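Local coordinates for putative pachytene checkpoint protein 2 (Caenorhabditis elegans, PDB 4XGU) that is an AAA+ ATPase that binds and hydrolyses ATP to remodel proteins, and probably plays a key role in chromosome recombination during meiosis, at residues S52-L55 / F56-D59; D142-L145 / K146-V149; N347-T351 / D352-Q356; K20-K23 / S24-Q27; P322-F325 / A326-S329. All blocks are in the same frame, centred on the assembly; numbering follows the deposited sequence.

How the interactions relate
Along the chain the order is interaction 4, 1, 2, 5, 3. Interactions 4 and 1 are surface loops of the Pch2 N-terminal domain, before and after helix 30-41 in the chain, their centres about 23 Å apart. Interaction 2 opens helix 145-161 near the bound ADP, and interaction 5 opens helix 324-340 of the lid, about 14 Å from it between centres. These two touch: D142 meets S323 and F325. Interaction 3 is a lid loop, its centre about 21 Å from that of interaction 5, joined to it by a probable hydrogen bond between Y328 OH and Q356 O. The nucleotide region thus connects by direct contacts to the lid, whereas the N-terminal loops stand apart.

Interaction 1. Residues S52-L55 / F56-D59; sequences SVEL and FQGD
E54 O and Q57 N close a reversal of the chain, 3.3 Å apart. This backbone hydrogen bond is moderately bent, 139° at the hydrogen, and the donor is tilted out of the E54 carbonyl plane. L55 and F56 take the two corners, F56 with a positive phi of 68°, which is uncommon for a residue carrying a side chain. Just past the turn, the backbone of G58 is such that a beta carbon would jam against Q57 O.

The apolar contacts are modest. L55 CB lies 3.6 Å from F56 CD2 on the exposed outer bend. On the inner side V53, the buried member of the group, lays CG1 at 4.0 Å from Q57 CB and at 3.8 Å from Q57 O, so the methyl group packs largely against the returning backbone.

Among the polar side chains, E54 bends back at chi2 (-71°), which brings its carboxylate to S52; the S52 OG to E54 OE2 hydrogen bond is weak at 3.3 Å. The side chains of E54 and Q57 run next to each other in the same direction. Outside the turn, V53 N donates to N63 OD1, and D59 OD1 accepts from S61 N.

E54 to Q57 form a type II beta turn, set in the surface loop that leads from helix 30-41 to strand 68-72 of the Pch2 N-terminal domain.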
loop_
_atom_site.group_PDB
_atom_site.type_symbol
_atom_site.label_atom_id
_atom_site.label_comp_id
_atom_site.label_asym_id
_atom_site.label_seq_id
_atom_site.Cartn_x
_atom_site.Cartn_y
_atom_site.Cartn_z
ATOM N N SER B 52 20.181 60.338 0.300
ATOM C CA SER B 52 20.797 61.650 0.168
ATOM C C SER B 52 20.646 62.504 1.420
ATOM O O SER B 52 19.671 62.380 2.165
ATOM C CB SER B 52 20.200 62.386 -1.036
ATOM O OG SER B 52 20.730 63.695 -1.158
ATOM N N VAL B 53 21.628 63.370 1.642
ATOM C CA VAL B 53 21.553 64.384 2.685
ATOM C C VAL B 53 21.096 65.697 2.057
ATOM O O VAL B 53 21.848 66.322 1.307
ATOM C CB VAL B 53 22.913 64.580 3.386
ATOM C CG1 VAL B 53 22.864 65.767 4.334
ATOM C CG2 VAL B 53 23.316 63.312 4.124
ATOM N N GLU B 54 19.865 66.112 2.344
ATOM C CA GLU B 54 19.308 67.293 1.687
ATOM C C GLU B 54 19.668 68.566 2.446
ATOM O O GLU B 54 20.396 68.513 3.436
ATOM C CB GLU B 54 17.786 67.158 1.536
ATOM C CG GLU B 54 17.327 65.777 1.029
ATOM C CD GLU B 54 17.669 65.548 -0.433
ATOM O OE1 GLU B 54 18.110 66.511 -1.105
ATOM O OE2 GLU B 54 17.480 64.409 -0.945
ATOM N N LEU B 55 19.181 69.707 1.969
ATOM C CA LEU B 55 19.476 70.982 2.610
ATOM C C LEU B 55 19.015 71.000 4.062
ATOM O O LEU B 55 18.034 70.349 4.417
ATOM C CB LEU B 55 18.823 72.132 1.847
ATOM C CG LEU B 55 19.426 72.433 0.479
ATOM C CD1 LEU B 55 18.496 73.318 -0.325
ATOM C CD2 LEU B 55 20.778 73.092 0.646
ATOM N N PHE B 56 19.751 71.738 4.891
ATOM C CA PHE B 56 19.445 71.908 6.313
ATOM C C PHE B 56 19.629 70.622 7.117
ATOM O O PHE B 56 19.245 70.554 8.285
ATOM C CB PHE B 56 18.020 72.449 6.494
ATOM C CG PHE B 56 17.800 73.795 5.857
ATOM C CD1 PHE B 56 18.172 74.955 6.516
ATOM C CD2 PHE B 56 17.228 73.900 4.600
ATOM C CE1 PHE B 56 17.980 76.204 5.932
ATOM C CE2 PHE B 56 17.030 75.140 4.010
ATOM C CZ PHE B 56 17.409 76.295 4.678
ATOM N N GLN B 57 20.237 69.613 6.500
ATOM C CA GLN B 57 20.493 68.346 7.175
ATOM C C GLN B 57 21.987 68.064 7.304
ATOM O O GLN B 57 22.385 67.041 7.861
ATOM C CB GLN B 57 19.816 67.196 6.430
ATOM C CG GLN B 57 18.304 67.205 6.508
ATOM C CD GLN B 57 17.688 65.985 5.860
ATOM O OE1 GLN B 57 16.524 65.661 6.099
ATOM N NE2 GLN B 57 18.468 65.297 5.031
ATOM N N GLY B 58 22.813 68.963 6.783
ATOM C CA GLY B 58 24.252 68.805 6.890
ATOM C C GLY B 58 25.002 69.101 5.607
ATOM O O GLY B 58 24.397 69.367 4.570
ATOM N N ASP B 59 26.329 69.052 5.687
ATOM C CA ASP B 59 27.188 69.327 4.540
ATOM C C ASP B 59 26.849 68.394 3.386
ATOM O O ASP B 59 26.818 67.175 3.552
ATOM C CB ASP B 59 28.663 69.177 4.932
ATOM C CG ASP B 59 29.607 69.852 3.949
ATOM O OD1 ASP B 59 29.248 69.998 2.761
ATOM O OD2 ASP B 59 30.717 70.239 4.370
#

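Interaction 2. Residues D142-L145 / K146-V149; sequences DSNL and KNEV
N144 O and L145 O receive the amides of E148 and V149, the opening bonds of helix 145-161, with N144 at the N-cap although its side chain makes no capping bond. E148 N stands 3.3 Å from N144 O, in the carbonyl plane, while the V149 N to L145 O bond is shorter, 3.1 Å, and almost straight at 173°.

Of the polar side chains, E148, extended beyond CG, runs past the N144 carbonyl with its CG 3.2 Å from N144 O; OE2 forms a salt bridge with K317. The N144 amide crosses that of N147 with their planes 66° apart, and N144 CG lies 3.9 Å from N147 CB. With an alanine in place of N144, N147 is likely to lose the flat group across it, opening a gap, though weak bonds to L76 O and W47 NE1 would still hold its amide. K146 NZ forms a salt bridge with D78 and hydrogen bonds to W136 O and L139 O, with a cation-pi contact on W136; its side chain is about 7 Å from the bound ADP.

L145 and V149 form the apolar side, which rests on L188 and L192 of helix 185-199, the helix starting at the end of the predicted ATP-binding loop. L145 CG is anti to the backbone N (chi1 159°), sending the leucine along the helix beside V149, and L145 CD1 meets V149 CG2 at 3.7 Å.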
loop_
_atom_site.group_PDB
_atom_site.type_symbol
_atom_site.label_atom_id
_atom_site.label_comp_id
_atom_site.label_asym_id
_atom_site.label_seq_id
_atom_site.Cartn_x
_atom_site.Cartn_y
_atom_site.Cartn_z
ATOM N N ASP B 142 2.625 43.464 9.718
ATOM C CA ASP B 142 1.986 44.190 10.810
ATOM C C ASP B 142 2.292 43.546 12.162
ATOM O O ASP B 142 1.841 44.015 13.206
ATOM C CB ASP B 142 0.472 44.251 10.576
ATOM C CG ASP B 142 -0.242 45.144 11.571
ATOM O OD1 ASP B 142 0.377 46.118 12.052
ATOM O OD2 ASP B 142 -1.423 44.868 11.872
ATOM N N SER B 143 3.079 42.476 12.140
ATOM C CA SER B 143 3.276 41.666 13.336
ATOM C C SER B 143 4.676 41.771 13.928
ATOM O O SER B 143 5.043 40.973 14.791
ATOM C CB SER B 143 2.973 40.200 13.020
ATOM O OG SER B 143 3.789 39.735 11.959
ATOM N N ASN B 144 5.449 42.750 13.467
ATOM C CA ASN B 144 6.850 42.887 13.866
ATOM C C ASN B 144 7.644 41.621 13.538
ATOM O O ASN B 144 8.662 41.327 14.164
ATOM C CB ASN B 144 6.959 43.221 15.357
ATOM C CG ASN B 144 8.213 44.009 15.689
ATOM O OD1 ASN B 144 9.031 43.584 16.504
ATOM N ND2 ASN B 144 8.372 45.163 15.049
ATOM N N LEU B 145 7.161 40.888 12.539
ATOM C CA LEU B 145 7.758 39.634 12.092
ATOM C C LEU B 145 9.187 39.807 11.596
ATOM O O LEU B 145 10.049 38.971 11.866
ATOM C CB LEU B 145 6.899 39.022 10.981
ATOM C CG LEU B 145 7.555 38.006 10.041
ATOM C CD1 LEU B 145 7.826 36.694 10.758
ATOM C CD2 LEU B 145 6.701 37.781 8.803
ATOM N N LYS B 146 9.425 40.888 10.860
ATOM C CA LYS B 146 10.739 41.154 10.285
ATOM C C LYS B 146 11.785 41.293 11.379
ATOM O O LYS B 146 12.878 40.737 11.274
ATOM C CB LYS B 146 10.704 42.414 9.416
ATOM C CG LYS B 146 9.828 42.283 8.176
ATOM C CD LYS B 146 9.596 43.630 7.496
ATOM C CE LYS B 146 10.899 44.246 7.019
ATOM N NZ LYS B 146 10.690 45.608 6.440
ATOM N N ASN B 147 11.446 42.025 12.435
ATOM C CA ASN B 147 12.367 42.204 13.550
ATOM C C ASN B 147 12.668 40.894 14.261
ATOM O O ASN B 147 13.810 40.644 14.648
ATOM C CB ASN B 147 11.811 43.219 14.550
ATOM C CG ASN B 147 12.162 44.647 14.185
ATOM O OD1 ASN B 147 13.181 44.904 13.540
ATOM N ND2 ASN B 147 11.321 45.588 14.601
ATOM N N GLU B 148 11.647 40.059 14.429
ATOM C CA GLU B 148 11.801 38.811 15.172
ATOM C C GLU B 148 12.738 37.845 14.456
ATOM O O GLU B 148 13.639 37.273 15.068
ATOM C CB GLU B 148 10.440 38.149 15.400
ATOM C CG GLU B 148 9.473 38.991 16.215
ATOM C CD GLU B 148 8.124 38.321 16.398
ATOM O OE1 GLU B 148 7.165 39.012 16.803
ATOM O OE2 GLU B 148 8.021 37.104 16.136
ATOM N N VAL B 149 12.517 37.669 13.157
ATOM C CA VAL B 149 13.350 36.788 12.347
ATOM C C VAL B 149 14.780 37.313 12.249
ATOM O O VAL B 149 15.742 36.565 12.438
ATOM C CB VAL B 149 12.773 36.623 10.931
ATOM C CG1 VAL B 149 13.750 35.875 10.040
ATOM C CG2 VAL B 149 11.435 35.902 10.988
#

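Interaction 3. Residues N347-T351 / D352-Q356; sequences NEVHT and DYWPQ
H350 O is gripped by two amides as the chain turns through T351, D352 and Y353, all with helical backbone angles. W354 N is 2.8 Å from H350 O and lies nearly in line with the C=O, though its N-H is bent, whereas the Y353 N bond to the same H350 O is weak. The one i to i+4 bond makes this an alpha-turn rather than a regular helix, and the alpha carbons of H350 and Y353 come to 5.3 Å.

V349 sits inside the bend and is wedged between two aromatic side chains. Its CG1 occupies the position between backbone N and carbonyl carbon (chi1 55°), which turns it to the indole, 3.4 Å from W354 NE1. The other methyl, V349 CG2, goes to Y353 CB, also at 3.4 Å, and the valine side chain crosses that of Y353 at about a right angle. W354 NE1 in turn gives a weak bond of 3.1 Å to V349 O, the carbonyl lying at the indole edge.

This turn belongs to the lid domain, in the long loop between helices 324-340 and 367-378; there W354 packs on M336 and A339 of the first helix and on L405 of helix 405-420. A serine in place of W354 would probably leave V349 O without its indole donor and open a gap beside V349 CG1 and against M336 and A339.

Further along, the Q356 chain folds back at chi2 (-74°), carrying its amide to the turn's carbonyls. Q356 NE2 is modelled 2.6 Å from W354 O, above the carbonyl plane, but also an implausibly short 2.4 Å from T351 O, which leaves the placement of the whole amide doubtful.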
loop_
_atom_site.group_PDB
_atom_site.type_symbol
_atom_site.label_atom_id
_atom_site.label_comp_id
_atom_site.label_asym_id
_atom_site.label_seq_id
_atom_site.Cartn_x
_atom_site.Cartn_y
_atom_site.Cartn_z
ATOM N N ASN B 347 -2.279 67.563 -9.020
ATOM C CA ASN B 347 -1.927 68.832 -8.401
ATOM C C ASN B 347 -3.105 69.461 -7.660
ATOM O O ASN B 347 -2.931 70.424 -6.914
ATOM C CB ASN B 347 -1.388 69.805 -9.451
ATOM C CG ASN B 347 0.061 69.534 -9.803
ATOM O OD1 ASN B 347 0.394 69.280 -10.960
ATOM N ND2 ASN B 347 0.931 69.585 -8.800
ATOM N N GLU B 348 -4.300 68.912 -7.864
ATOM C CA GLU B 348 -5.493 69.403 -7.181
ATOM C C GLU B 348 -5.432 69.109 -5.684
ATOM O O GLU B 348 -5.890 69.903 -4.864
ATOM C CB GLU B 348 -6.756 68.777 -7.780
ATOM C CG GLU B 348 -7.026 69.149 -9.228
ATOM C CD GLU B 348 -8.237 68.426 -9.794
ATOM O OE1 GLU B 348 -8.715 67.475 -9.141
ATOM O OE2 GLU B 348 -8.710 68.809 -10.886
ATOM N N VAL B 349 -4.863 67.959 -5.339
ATOM C CA VAL B 349 -4.770 67.526 -3.949
ATOM C C VAL B 349 -3.317 67.596 -3.464
ATOM O O VAL B 349 -2.396 67.187 -4.173
ATOM C CB VAL B 349 -5.338 66.091 -3.780
ATOM C CG1 VAL B 349 -4.646 65.120 -4.720
ATOM C CG2 VAL B 349 -5.220 65.620 -2.346
ATOM N N HIS B 350 -3.113 68.132 -2.263
ATOM C CA HIS B 350 -1.766 68.361 -1.748
ATOM C C HIS B 350 -1.273 67.211 -0.864
ATOM O O HIS B 350 -2.051 66.342 -0.473
ATOM C CB HIS B 350 -1.709 69.681 -0.972
ATOM C CG HIS B 350 -0.400 70.399 -1.099
ATOM N ND1 HIS B 350 0.099 71.216 -0.106
ATOM C CD2 HIS B 350 0.506 70.426 -2.104
ATOM C CE1 HIS B 350 1.260 71.709 -0.494
ATOM N NE2 HIS B 350 1.534 71.250 -1.698
ATOM N N THR B 351 0.023 67.229 -0.554
ATOM C CA THR B 351 0.698 66.131 0.138
ATOM C C THR B 351 0.044 65.753 1.466
ATOM O O THR B 351 -0.069 64.572 1.791
ATOM C CB THR B 351 2.176 66.469 0.408
ATOM O OG1 THR B 351 2.266 67.361 1.525
ATOM C CG2 THR B 351 2.805 67.123 -0.820
ATOM N N ASP B 352 -0.383 66.752 2.232
ATOM C CA ASP B 352 -1.048 66.500 3.507
ATOM C C ASP B 352 -2.366 65.761 3.299
ATOM O O ASP B 352 -2.757 64.910 4.102
ATOM C CB ASP B 352 -1.298 67.812 4.260
ATOM C CG ASP B 352 -0.016 68.479 4.711
ATOM O OD1 ASP B 352 1.017 67.782 4.804
ATOM O OD2 ASP B 352 -0.042 69.702 4.975
ATOM N N TYR B 353 -3.042 66.095 2.205
ATOM C CA TYR B 353 -4.342 65.523 1.881
ATOM C C TYR B 353 -4.179 64.137 1.236
ATOM O O TYR B 353 -5.071 63.291 1.322
ATOM C CB TYR B 353 -5.106 66.481 0.962
ATOM C CG TYR B 353 -6.618 66.360 0.979
ATOM C CD1 TYR B 353 -7.254 65.289 1.593
ATOM C CD2 TYR B 353 -7.409 67.327 0.369
ATOM C CE1 TYR B 353 -8.633 65.183 1.600
ATOM C CE2 TYR B 353 -8.787 67.232 0.371
ATOM C CZ TYR B 353 -9.393 66.158 0.988
ATOM O OH TYR B 353 -10.766 66.061 0.993
ATOM N N TRP B 354 -3.030 63.914 0.599
ATOM C CA TRP B 354 -2.669 62.592 0.084
ATOM C C TRP B 354 -2.699 61.561 1.212
ATOM O O TRP B 354 -2.450 61.905 2.371
ATOM C CB TRP B 354 -1.278 62.620 -0.565
ATOM C CG TRP B 354 -1.254 63.047 -2.014
ATOM C CD1 TRP B 354 -1.727 64.216 -2.535
ATOM C CD2 TRP B 354 -0.697 62.311 -3.107
ATOM N NE1 TRP B 354 -1.513 64.249 -3.894
ATOM C CE2 TRP B 354 -0.881 63.095 -4.273
ATOM C CE3 TRP B 354 -0.070 61.070 -3.233
ATOM C CZ2 TRP B 354 -0.461 62.671 -5.532
ATOM C CZ3 TRP B 354 0.348 60.651 -4.481
ATOM C CH2 TRP B 354 0.151 61.451 -5.616
ATOM N N PRO B 355 -3.010 60.296 0.882
ATOM C CA PRO B 355 -3.032 59.233 1.894
ATOM C C PRO B 355 -1.691 59.081 2.605
ATOM O O PRO B 355 -0.645 59.002 1.959
ATOM C CB PRO B 355 -3.373 57.975 1.085
ATOM C CG PRO B 355 -3.087 58.333 -0.339
ATOM C CD PRO B 355 -3.392 59.790 -0.446
ATOM N N GLN B 356 -1.737 59.051 3.933
ATOM C CA GLN B 356 -0.536 58.981 4.753
ATOM C C GLN B 356 -0.435 57.625 5.438
ATOM O O GLN B 356 -1.293 56.763 5.251
ATOM C CB GLN B 356 -0.541 60.096 5.800
ATOM C CG GLN B 356 -0.946 61.453 5.258
ATOM C CD GLN B 356 0.136 62.088 4.410
ATOM O OE1 GLN B 356 1.328 61.911 4.669
ATOM N NE2 GLN B 356 -0.272 62.831 3.386
#

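Interaction 4. Residues K20-K23 / S24-Q27; sequences KFPK and STVQ
The F21 ring is met obliquely by two groups, both at CE1: T25 OG1 at 3.4 Å and V26 CG2 at 3.6 Å. F21 CG lies anti to the backbone N (chi1 -159°), which swings the ring forward along the chain to reach them, and the V26 side chain crosses it at about a right angle. The P22 ring meets the same hydroxyl and also the methyl: P22 CG stands 3.3 Å from T25 OG1 and 3.7 Å from T25 CG2.

The T25 hydroxyl is pointed back by its first torsion (chi1 63°), and OG1 donates to P22 O at 2.9 Å, somewhat tilted from the carbonyl plane. T25 N also bonds weakly to P22 O, so that this carbonyl is held by backbone and side chain of the same residue.

S24 to Q27 turn with helix-like angles but do not make a regular helix; the i to i+3 links are those of a short 3-10-like turn, in the loop between strand 12-16 and helix 30-41 of the Pch2 N-terminal domain. The second such link, V26 N to K23 O, spans 3.3 Å with the donor well above the carbonyl plane. Outside, F21 O accepts from K99 NZ, and V26 rests on I17.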
loop_
_atom_site.group_PDB
_atom_site.type_symbol
_atom_site.label_atom_id
_atom_site.label_comp_id
_atom_site.label_asym_id
_atom_site.label_seq_id
_atom_site.Cartn_x
_atom_site.Cartn_y
_atom_site.Cartn_z
ATOM N N LYS B 20 33.915 52.548 -7.600
ATOM C CA LYS B 20 35.106 53.363 -7.831
ATOM C C LYS B 20 35.744 53.804 -6.519
ATOM O O LYS B 20 36.931 54.121 -6.479
ATOM C CB LYS B 20 34.772 54.587 -8.692
ATOM C CG LYS B 20 34.595 54.264 -10.176
ATOM C CD LYS B 20 35.111 55.384 -11.071
ATOM C CE LYS B 20 33.983 56.262 -11.581
ATOM N NZ LYS B 20 34.497 57.412 -12.383
ATOM N N PHE B 21 34.951 53.826 -5.451
ATOM C CA PHE B 21 35.485 54.065 -4.118
ATOM C C PHE B 21 36.368 52.882 -3.720
ATOM O O PHE B 21 35.888 51.750 -3.631
ATOM C CB PHE B 21 34.356 54.259 -3.100
ATOM C CG PHE B 21 34.774 54.988 -1.849
ATOM C CD1 PHE B 21 35.696 54.429 -0.973
ATOM C CD2 PHE B 21 34.229 56.226 -1.543
ATOM C CE1 PHE B 21 36.074 55.097 0.173
ATOM C CE2 PHE B 21 34.604 56.898 -0.399
ATOM C CZ PHE B 21 35.528 56.334 0.461
ATOM N N PRO B 22 37.666 53.142 -3.487
ATOM C CA PRO B 22 38.606 52.100 -3.063
ATOM C C PRO B 22 38.367 51.663 -1.621
ATOM O O PRO B 22 38.283 52.508 -0.731
ATOM C CB PRO B 22 39.970 52.779 -3.207
ATOM C CG PRO B 22 39.684 54.224 -3.017
ATOM C CD PRO B 22 38.315 54.462 -3.598
ATOM N N LYS B 23 38.260 50.356 -1.398
ATOM C CA LYS B 23 37.955 49.831 -0.071
ATOM C C LYS B 23 39.111 50.057 0.900
ATOM O O LYS B 23 38.912 50.106 2.115
ATOM C CB LYS B 23 37.619 48.339 -0.145
ATOM C CG LYS B 23 36.990 47.792 1.129
ATOM C CD LYS B 23 37.389 46.346 1.378
ATOM C CE LYS B 23 36.868 45.420 0.290
ATOM N NZ LYS B 23 37.143 43.989 0.615
ATOM N N SER B 24 40.316 50.201 0.360
ATOM C CA SER B 24 41.505 50.395 1.182
ATOM C C SER B 24 41.459 51.711 1.959
ATOM O O SER B 24 41.931 51.790 3.093
ATOM C CB SER B 24 42.760 50.350 0.310
ATOM O OG SER B 24 42.693 51.321 -0.721
ATOM N N THR B 25 40.883 52.737 1.342
ATOM C CA THR B 25 40.831 54.066 1.940
ATOM C C THR B 25 39.684 54.221 2.934
ATOM O O THR B 25 39.623 55.207 3.671
ATOM C CB THR B 25 40.688 55.156 0.863
ATOM O OG1 THR B 25 39.440 54.991 0.175
ATOM C CG2 THR B 25 41.827 55.069 -0.135
ATOM N N VAL B 26 38.773 53.251 2.944
ATOM C CA VAL B 26 37.592 53.312 3.798
ATOM C C VAL B 26 37.966 53.410 5.273
ATOM O O VAL B 26 37.461 54.273 5.993
ATOM C CB VAL B 26 36.685 52.085 3.592
ATOM C CG1 VAL B 26 35.586 52.051 4.642
ATOM C CG2 VAL B 26 36.095 52.094 2.189
ATOM N N GLN B 27 38.857 52.531 5.717
ATOM C CA GLN B 27 39.306 52.534 7.107
ATOM C C GLN B 27 40.040 53.824 7.447
ATOM O O GLN B 27 40.030 54.272 8.592
ATOM C CB GLN B 27 40.204 51.328 7.384
ATOM C CG GLN B 27 39.444 50.022 7.562
ATOM C CD GLN B 27 38.599 50.012 8.822
ATOM O OE1 GLN B 27 39.028 50.486 9.875
ATOM N NE2 GLN B 27 37.387 49.478 8.719
#

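Interaction 5. Residues P322-F325 / A326-S329; sequences PSDF and ARYS
R327 folds back over P322 and alongside D324, and this is the tight part of the contact. Its guanidinium lies with one face over P322 C, while D324 OD1 comes to its edge at NH2 in a salt bridge; the carboxylate is turned steeply, 77° between the planes, and the 2.4 Å from D324 OD1 to R327 NH2 is too short to be taken at face value. The bend at chi3 (-80°) brings the group round. Close by, P322 CB meets A326 CB at 3.7 Å, and R327 N donates to S323 O at 2.8 Å.

F325 O is doubly gripped: S329 OG, 2.8 Å from F325 O, and S329 N, 3.2 Å from that same oxygen, approach from opposite faces of its carbonyl plane.

Other approaches are looser. S329 OG stands off-centre over one face of the F325 ring, 3.9 Å from F325 CE2, while the ring also packs on D142 and I358. D324 OD2 makes a long, weak ion pair with R380.

With S323 at the N-cap, the contact is the N-terminal start of helix 324-340, a helix of the AAA+ lid domain, with the P322 side chain about 6 Å from the bound ADP.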
loop_
_atom_site.group_PDB
_atom_site.type_symbol
_atom_site.label_atom_id
_atom_site.label_comp_id
_atom_site.label_asym_id
_atom_site.label_seq_id
_atom_site.Cartn_x
_atom_site.Cartn_y
_atom_site.Cartn_z
ATOM N N PRO B 322 -1.600 39.158 4.526
ATOM C CA PRO B 322 -1.584 40.471 5.179
ATOM C C PRO B 322 -2.940 40.860 5.762
ATOM O O PRO B 322 -3.973 40.570 5.161
ATOM C CB PRO B 322 -1.186 41.421 4.045
ATOM C CG PRO B 322 -1.563 40.702 2.793
ATOM C CD PRO B 322 -1.317 39.255 3.084
ATOM N N SER B 323 -2.927 41.498 6.927
ATOM C CA SER B 323 -4.151 41.975 7.563
ATOM C C SER B 323 -4.644 43.258 6.903
ATOM O O SER B 323 -4.027 43.752 5.957
ATOM C CB SER B 323 -3.923 42.206 9.058
ATOM O OG SER B 323 -2.833 43.085 9.276
ATOM N N ASP B 324 -5.751 43.798 7.406
ATOM C CA ASP B 324 -6.353 45.000 6.831
ATOM C C ASP B 324 -5.406 46.198 6.865
ATOM O O ASP B 324 -5.354 46.982 5.917
ATOM C CB ASP B 324 -7.655 45.344 7.559
ATOM C CG ASP B 324 -8.735 44.305 7.340
ATOM O OD1 ASP B 324 -8.400 43.104 7.280
ATOM O OD2 ASP B 324 -9.919 44.690 7.225
ATOM N N PHE B 325 -4.662 46.335 7.957
ATOM C CA PHE B 325 -3.681 47.408 8.080
ATOM C C PHE B 325 -2.523 47.209 7.107
ATOM O O PHE B 325 -2.025 48.168 6.517
ATOM C CB PHE B 325 -3.149 47.494 9.511
ATOM C CG PHE B 325 -1.916 48.347 9.652
ATOM C CD1 PHE B 325 -2.021 49.711 9.837
ATOM C CD2 PHE B 325 -0.651 47.778 9.605
ATOM C CE1 PHE B 325 -0.890 50.493 9.967
ATOM C CE2 PHE B 325 0.483 48.557 9.735
ATOM C CZ PHE B 325 0.364 49.916 9.916
ATOM N N ALA B 326 -2.089 45.964 6.956
ATOM C CA ALA B 326 -0.976 45.650 6.070
ATOM C C ALA B 326 -1.376 45.832 4.609
ATOM O O ALA B 326 -0.580 46.307 3.796
ATOM C CB ALA B 326 -0.486 44.234 6.315
ATOM N N ARG B 327 -2.610 45.457 4.284
ATOM C CA ARG B 327 -3.123 45.619 2.927
ATOM C C ARG B 327 -3.096 47.082 2.509
ATOM O O ARG B 327 -2.678 47.407 1.398
ATOM C CB ARG B 327 -4.545 45.068 2.812
ATOM C CG ARG B 327 -4.624 43.569 2.584
ATOM C CD ARG B 327 -6.068 43.091 2.621
ATOM N NE ARG B 327 -6.567 42.923 3.984
ATOM C CZ ARG B 327 -6.782 41.744 4.558
ATOM N NH1 ARG B 327 -6.556 40.626 3.881
ATOM N NH2 ARG B 327 -7.231 41.679 5.805
ATOM N N TYR B 328 -3.539 47.960 3.405
ATOM C CA TYR B 328 -3.519 49.396 3.148
ATOM C C TYR B 328 -2.098 49.869 2.863
ATOM O O TYR B 328 -1.864 50.642 1.934
ATOM C CB TYR B 328 -4.104 50.173 4.336
ATOM C CG TYR B 328 -3.892 51.671 4.254
ATOM C CD1 TYR B 328 -2.727 52.255 4.736
ATOM C CD2 TYR B 328 -4.859 52.501 3.698
ATOM C CE1 TYR B 328 -2.523 53.617 4.654
ATOM C CE2 TYR B 328 -4.665 53.868 3.620
ATOM C CZ TYR B 328 -3.496 54.419 4.097
ATOM O OH TYR B 328 -3.296 55.777 4.019
ATOM N N SER B 329 -1.162 49.403 3.682
ATOM C CA SER B 329 0.236 49.799 3.574
ATOM C C SER B 329 0.806 49.467 2.201
ATOM O O SER B 329 1.568 50.246 1.631
ATOM C CB SER B 329 1.064 49.116 4.663
ATOM O OG SER B 329 0.505 49.340 5.945
#